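Long-range contact in CCR4-not transcription complex subunit 1 (Chaetomium thermophilum var. thermophilum DSM 1495, PDB 6H3Z), which probably acts as a scaffold subunit of the CCR4-NOT deadenylase complex in mRNA turnover, here represented by a MIF4G-like domain from its C-terminal half: residues F129-L138 / D150-M161. Sequence-based numbering, arbitrary orientation.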
loop_
_atom_site.group_PDB
_atom_site.type_symbol
_atom_site.label_atom_id
_atom_site.label_comp_id
_atom_site.label_asym_id
_atom_site.label_seq_id
_atom_site.Cartn_x
_atom_site.Cartn_y
_atom_site.Cartn_z
ATOM N N PHE A 129 -2.979 8.429 4.730
ATOM C CA PHE A 129 -3.208 6.984 4.645
ATOM C C PHE A 129 -4.191 6.525 5.720
ATOM O O PHE A 129 -5.176 5.841 5.410
ATOM C CB PHE A 129 -1.879 6.209 4.708
ATOM C CG PHE A 129 -1.251 6.018 3.352
ATOM C CD1 PHE A 129 -0.714 7.102 2.655
ATOM C CD2 PHE A 129 -1.240 4.770 2.744
ATOM C CE1 PHE A 129 -0.172 6.936 1.384
ATOM C CE2 PHE A 129 -0.681 4.600 1.473
ATOM C CZ PHE A 129 -0.158 5.687 0.799
ATOM N N HIS A 130 -3.978 7.008 6.960
ATOM C CA HIS A 130 -4.786 6.697 8.140
ATOM C C HIS A 130 -6.162 7.376 8.155
ATOM O O HIS A 130 -6.928 7.158 9.095
ATOM C CB HIS A 130 -3.995 6.999 9.433
ATOM C CG HIS A 130 -2.852 6.049 9.687
ATOM N ND1 HIS A 130 -2.533 5.642 10.970
ATOM C CD2 HIS A 130 -2.002 5.445 8.817
ATOM C CE1 HIS A 130 -1.498 4.821 10.846
ATOM N NE2 HIS A 130 -1.141 4.671 9.572
ATOM N N GLN A 131 -6.478 8.163 7.107
ATOM C CA GLN A 131 -7.736 8.891 6.892
ATOM C C GLN A 131 -8.582 8.194 5.822
ATOM O O GLN A 131 -9.730 8.574 5.597
ATOM C CB GLN A 131 -7.432 10.311 6.389
ATOM C CG GLN A 131 -7.438 11.406 7.443
ATOM C CD GLN A 131 -6.888 12.708 6.888
ATOM O OE1 GLN A 131 -5.907 13.257 7.402
ATOM N NE2 GLN A 131 -7.499 13.235 5.823
ATOM N N GLN A 132 -7.998 7.240 5.104
ATOM C CA GLN A 132 -8.686 6.519 4.033
ATOM C C GLN A 132 -9.604 5.438 4.563
ATOM O O GLN A 132 -9.215 4.730 5.499
ATOM C CB GLN A 132 -7.675 5.835 3.109
ATOM C CG GLN A 132 -6.746 6.761 2.370
ATOM C CD GLN A 132 -7.440 7.942 1.752
ATOM O OE1 GLN A 132 -7.141 9.068 2.116
ATOM N NE2 GLN A 132 -8.389 7.710 0.837
ATOM N N PRO A 133 -10.767 5.196 3.919
ATOM C CA PRO A 133 -11.618 4.084 4.354
ATOM C C PRO A 133 -10.897 2.738 4.207
ATOM O O PRO A 133 -10.291 2.449 3.170
ATOM C CB PRO A 133 -12.843 4.202 3.445
ATOM C CG PRO A 133 -12.386 4.941 2.284
ATOM C CD PRO A 133 -11.386 5.914 2.793
ATOM N N GLY A 134 -10.919 1.972 5.286
ATOM C CA GLY A 134 -10.255 0.685 5.410
ATOM C C GLY A 134 -10.350 -0.240 4.222
ATOM O O GLY A 134 -9.375 -0.927 3.908
ATOM N N HIS A 135 -11.516 -0.267 3.553
ATOM C CA HIS A 135 -11.744 -1.137 2.397
ATOM C C HIS A 135 -10.767 -0.915 1.239
ATOM O O HIS A 135 -10.583 -1.822 0.423
ATOM C CB HIS A 135 -13.197 -1.057 1.908
ATOM C CG HIS A 135 -13.575 0.265 1.331
ATOM N ND1 HIS A 135 -14.127 1.265 2.114
ATOM C CD2 HIS A 135 -13.484 0.707 0.053
ATOM C CE1 HIS A 135 -14.376 2.269 1.285
ATOM N NE2 HIS A 135 -13.977 1.993 0.043
ATOM N N LEU A 136 -10.134 0.269 1.176
ATOM C CA LEU A 136 -9.158 0.590 0.136
ATOM C C LEU A 136 -7.920 -0.270 0.243
ATOM O O LEU A 136 -7.270 -0.539 -0.755
ATOM C CB LEU A 136 -8.747 2.058 0.209
ATOM C CG LEU A 136 -9.778 3.065 -0.268
ATOM C CD1 LEU A 136 -9.371 4.457 0.132
ATOM C CD2 LEU A 136 -9.985 2.988 -1.784
ATOM N N PHE A 137 -7.599 -0.706 1.462
ATOM C CA PHE A 137 -6.421 -1.513 1.763
ATOM C C PHE A 137 -6.701 -2.982 1.674
ATOM O O PHE A 137 -5.761 -3.767 1.781
ATOM C CB PHE A 137 -5.856 -1.149 3.141
ATOM C CG PHE A 137 -5.538 0.312 3.257
ATOM C CD1 PHE A 137 -4.331 0.812 2.793
ATOM C CD2 PHE A 137 -6.469 1.201 3.776
ATOM C CE1 PHE A 137 -4.043 2.169 2.873
ATOM C CE2 PHE A 137 -6.191 2.562 3.846
ATOM C CZ PHE A 137 -4.974 3.038 3.399
ATOM N N LEU A 138 -7.972 -3.359 1.421
ATOM C CA LEU A 138 -8.378 -4.752 1.329
ATOM C C LEU A 138 -7.939 -5.401 0.018
ATOM O O LEU A 138 -8.770 -5.871 -0.763
ATOM C CB LEU A 138 -9.879 -4.945 1.609
ATOM C CG LEU A 138 -10.392 -4.599 3.030
ATOM C CD1 LEU A 138 -11.690 -5.268 3.281
ATOM C CD2 LEU A 138 -9.409 -5.009 4.129
ATOM N N ASP A 150 4.844 3.060 7.910
ATOM C CA ASP A 150 3.987 3.431 9.045
ATOM C C ASP A 150 2.584 3.779 8.588
ATOM O O ASP A 150 1.774 4.294 9.371
ATOM C CB ASP A 150 4.603 4.623 9.805
ATOM C CG ASP A 150 4.952 5.855 8.981
ATOM O OD1 ASP A 150 5.519 5.693 7.864
ATOM O OD2 ASP A 150 4.800 6.981 9.508
ATOM N N LEU A 151 2.289 3.474 7.317
ATOM C CA LEU A 151 1.049 3.828 6.628
ATOM C C LEU A 151 -0.101 2.852 6.778
ATOM O O LEU A 151 -1.187 3.186 6.361
ATOM C CB LEU A 151 1.356 4.069 5.145
ATOM C CG LEU A 151 2.547 5.010 4.848
ATOM C CD1 LEU A 151 3.025 4.831 3.458
ATOM C CD2 LEU A 151 2.199 6.451 5.097
ATOM N N LEU A 152 0.084 1.695 7.406
ATOM C CA LEU A 152 -1.023 0.739 7.571
ATOM C C LEU A 152 -1.761 0.959 8.897
ATOM O O LEU A 152 -1.108 1.009 9.944
ATOM C CB LEU A 152 -0.524 -0.724 7.438
ATOM C CG LEU A 152 -0.121 -1.193 6.035
ATOM C CD1 LEU A 152 0.737 -2.433 6.094
ATOM C CD2 LEU A 152 -1.345 -1.396 5.128
ATOM N N ASP A 153 -3.113 1.123 8.854
ATOM C CA ASP A 153 -3.928 1.316 10.064
ATOM C C ASP A 153 -4.734 0.055 10.296
ATOM O O ASP A 153 -5.734 -0.179 9.594
ATOM C CB ASP A 153 -4.849 2.535 9.936
ATOM C CG ASP A 153 -5.438 2.966 11.250
ATOM O OD1 ASP A 153 -6.415 2.342 11.690
ATOM O OD2 ASP A 153 -4.909 3.916 11.850
ATOM N N TRP A 154 -4.274 -0.791 11.255
ATOM C CA TRP A 154 -4.895 -2.087 11.521
ATOM C C TRP A 154 -6.297 -1.984 12.086
ATOM O O TRP A 154 -7.084 -2.876 11.788
ATOM C CB TRP A 154 -4.016 -2.992 12.365
ATOM C CG TRP A 154 -2.687 -3.296 11.744
ATOM C CD1 TRP A 154 -1.465 -3.020 12.275
ATOM C CD2 TRP A 154 -2.438 -3.905 10.460
ATOM N NE1 TRP A 154 -0.469 -3.452 11.429
ATOM C CE2 TRP A 154 -1.034 -3.987 10.301
ATOM C CE3 TRP A 154 -3.265 -4.389 9.426
ATOM C CZ2 TRP A 154 -0.435 -4.529 9.153
ATOM C CZ3 TRP A 154 -2.666 -4.939 8.296
ATOM C CH2 TRP A 154 -1.268 -5.000 8.169
ATOM N N LYS A 155 -6.659 -0.880 12.804
ATOM C CA LYS A 155 -8.049 -0.717 13.265
ATOM C C LYS A 155 -8.989 -0.550 12.043
ATOM O O LYS A 155 -9.986 -1.271 11.945
ATOM C CB LYS A 155 -8.234 0.417 14.303
ATOM C CG LYS A 155 -9.710 0.550 14.724
ATOM C CD LYS A 155 -10.033 1.560 15.834
ATOM C CE LYS A 155 -11.523 1.946 15.909
ATOM N NZ LYS A 155 -12.447 0.845 16.367
ATOM N N ASN A 156 -8.625 0.351 11.094
ATOM C CA ASN A 156 -9.393 0.618 9.875
ATOM C C ASN A 156 -9.500 -0.633 9.031
ATOM O O ASN A 156 -10.608 -0.974 8.613
ATOM C CB ASN A 156 -8.765 1.742 9.050
ATOM C CG ASN A 156 -8.983 3.137 9.559
ATOM O OD1 ASN A 156 -9.506 3.372 10.658
ATOM N ND2 ASN A 156 -8.562 4.100 8.756
ATOM N N ILE A 157 -8.354 -1.317 8.788
ATOM C CA ILE A 157 -8.294 -2.555 8.006
ATOM C C ILE A 157 -9.179 -3.625 8.672
ATOM O O ILE A 157 -9.967 -4.272 7.971
ATOM C CB ILE A 157 -6.812 -3.019 7.774
ATOM C CG1 ILE A 157 -6.110 -2.129 6.734
ATOM C CG2 ILE A 157 -6.704 -4.487 7.373
ATOM C CD1 ILE A 157 -4.616 -2.194 6.732
ATOM N N ASP A 158 -9.067 -3.775 10.032
ATOM C CA ASP A 158 -9.841 -4.746 10.822
ATOM C C ASP A 158 -11.319 -4.507 10.665
ATOM O O ASP A 158 -12.047 -5.447 10.360
ATOM C CB ASP A 158 -9.468 -4.710 12.314
ATOM C CG ASP A 158 -10.215 -5.711 13.186
ATOM O OD1 ASP A 158 -10.541 -6.798 12.692
ATOM O OD2 ASP A 158 -10.371 -5.447 14.393
ATOM N N MET A 159 -11.751 -3.250 10.844
ATOM C CA MET A 159 -13.144 -2.837 10.723
ATOM C C MET A 159 -13.741 -3.123 9.337
ATOM O O MET A 159 -14.912 -3.499 9.232
ATOM C CB MET A 159 -13.283 -1.358 11.094
ATOM C CG MET A 159 -13.181 -1.090 12.576
ATOM S SD MET A 159 -14.300 -2.088 13.616
ATOM C CE MET A 159 -15.917 -1.401 13.156
ATOM N N ALA A 160 -12.916 -2.947 8.288
ATOM C CA ALA A 160 -13.251 -3.150 6.884
ATOM C C ALA A 160 -13.570 -4.605 6.581
ATOM O O ALA A 160 -14.597 -4.870 5.953
ATOM C CB ALA A 160 -12.113 -2.661 5.998
ATOM N N MET A 161 -12.694 -5.542 7.023
ATOM C CA MET A 161 -12.862 -6.982 6.832
ATOM C C MET A 161 -14.044 -7.436 7.650
ATOM O O MET A 161 -14.845 -8.214 7.153
ATOM C CB MET A 161 -11.627 -7.763 7.282
ATOM C CG MET A 161 -10.366 -7.380 6.589
ATOM S SD MET A 161 -8.906 -7.968 7.516
ATOM C CE MET A 161 -8.573 -9.386 6.642
#
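His-130 lays its imidazole against the chain leading into helix 154-166. NE2 donates to the backbone O of Asp-150 (2.9 Å), meeting a lone pair of that oxygen in the carbonyl plane; the bond is bent (N-H...O 132°), the oxygen lying 31° out of the ring plane. Asp-153 CB sits over one imidazole face, 4.0 Å from the ring centroid in a CH-pi contact, with the carboxylate nearly perpendicular to the ring. Aspartate suits this N-cap because its short carboxylate, CG anti to the backbone N (chi1 -166°), can turn back on the first helical turn, OD1 taking the N-H of Asn-156. Replacing His-130 by an alanine would probably leave Asp-150 O without this donor and remove the ring packed on Asp-153 CB. Beside it, Leu-151 CD1 stands squarely over the Phe-129 ring, 4.1 Å from its centroid. At the other end, Gly-134 CA comes within 4.5 Å of Asn-156 CA, where a CB on Gly-134 would run into Asn-156 O. The small Ala-160 permits this, its CB lying against Gly-134 C and also meeting Leu-138 CD1. Phe-137 CB packs on Ile-157 CG1. The contact ties the loop after helix 118-129 to helix 154-166; Leu-151 leans on helix 100-116, Met-161 on helix 172-183.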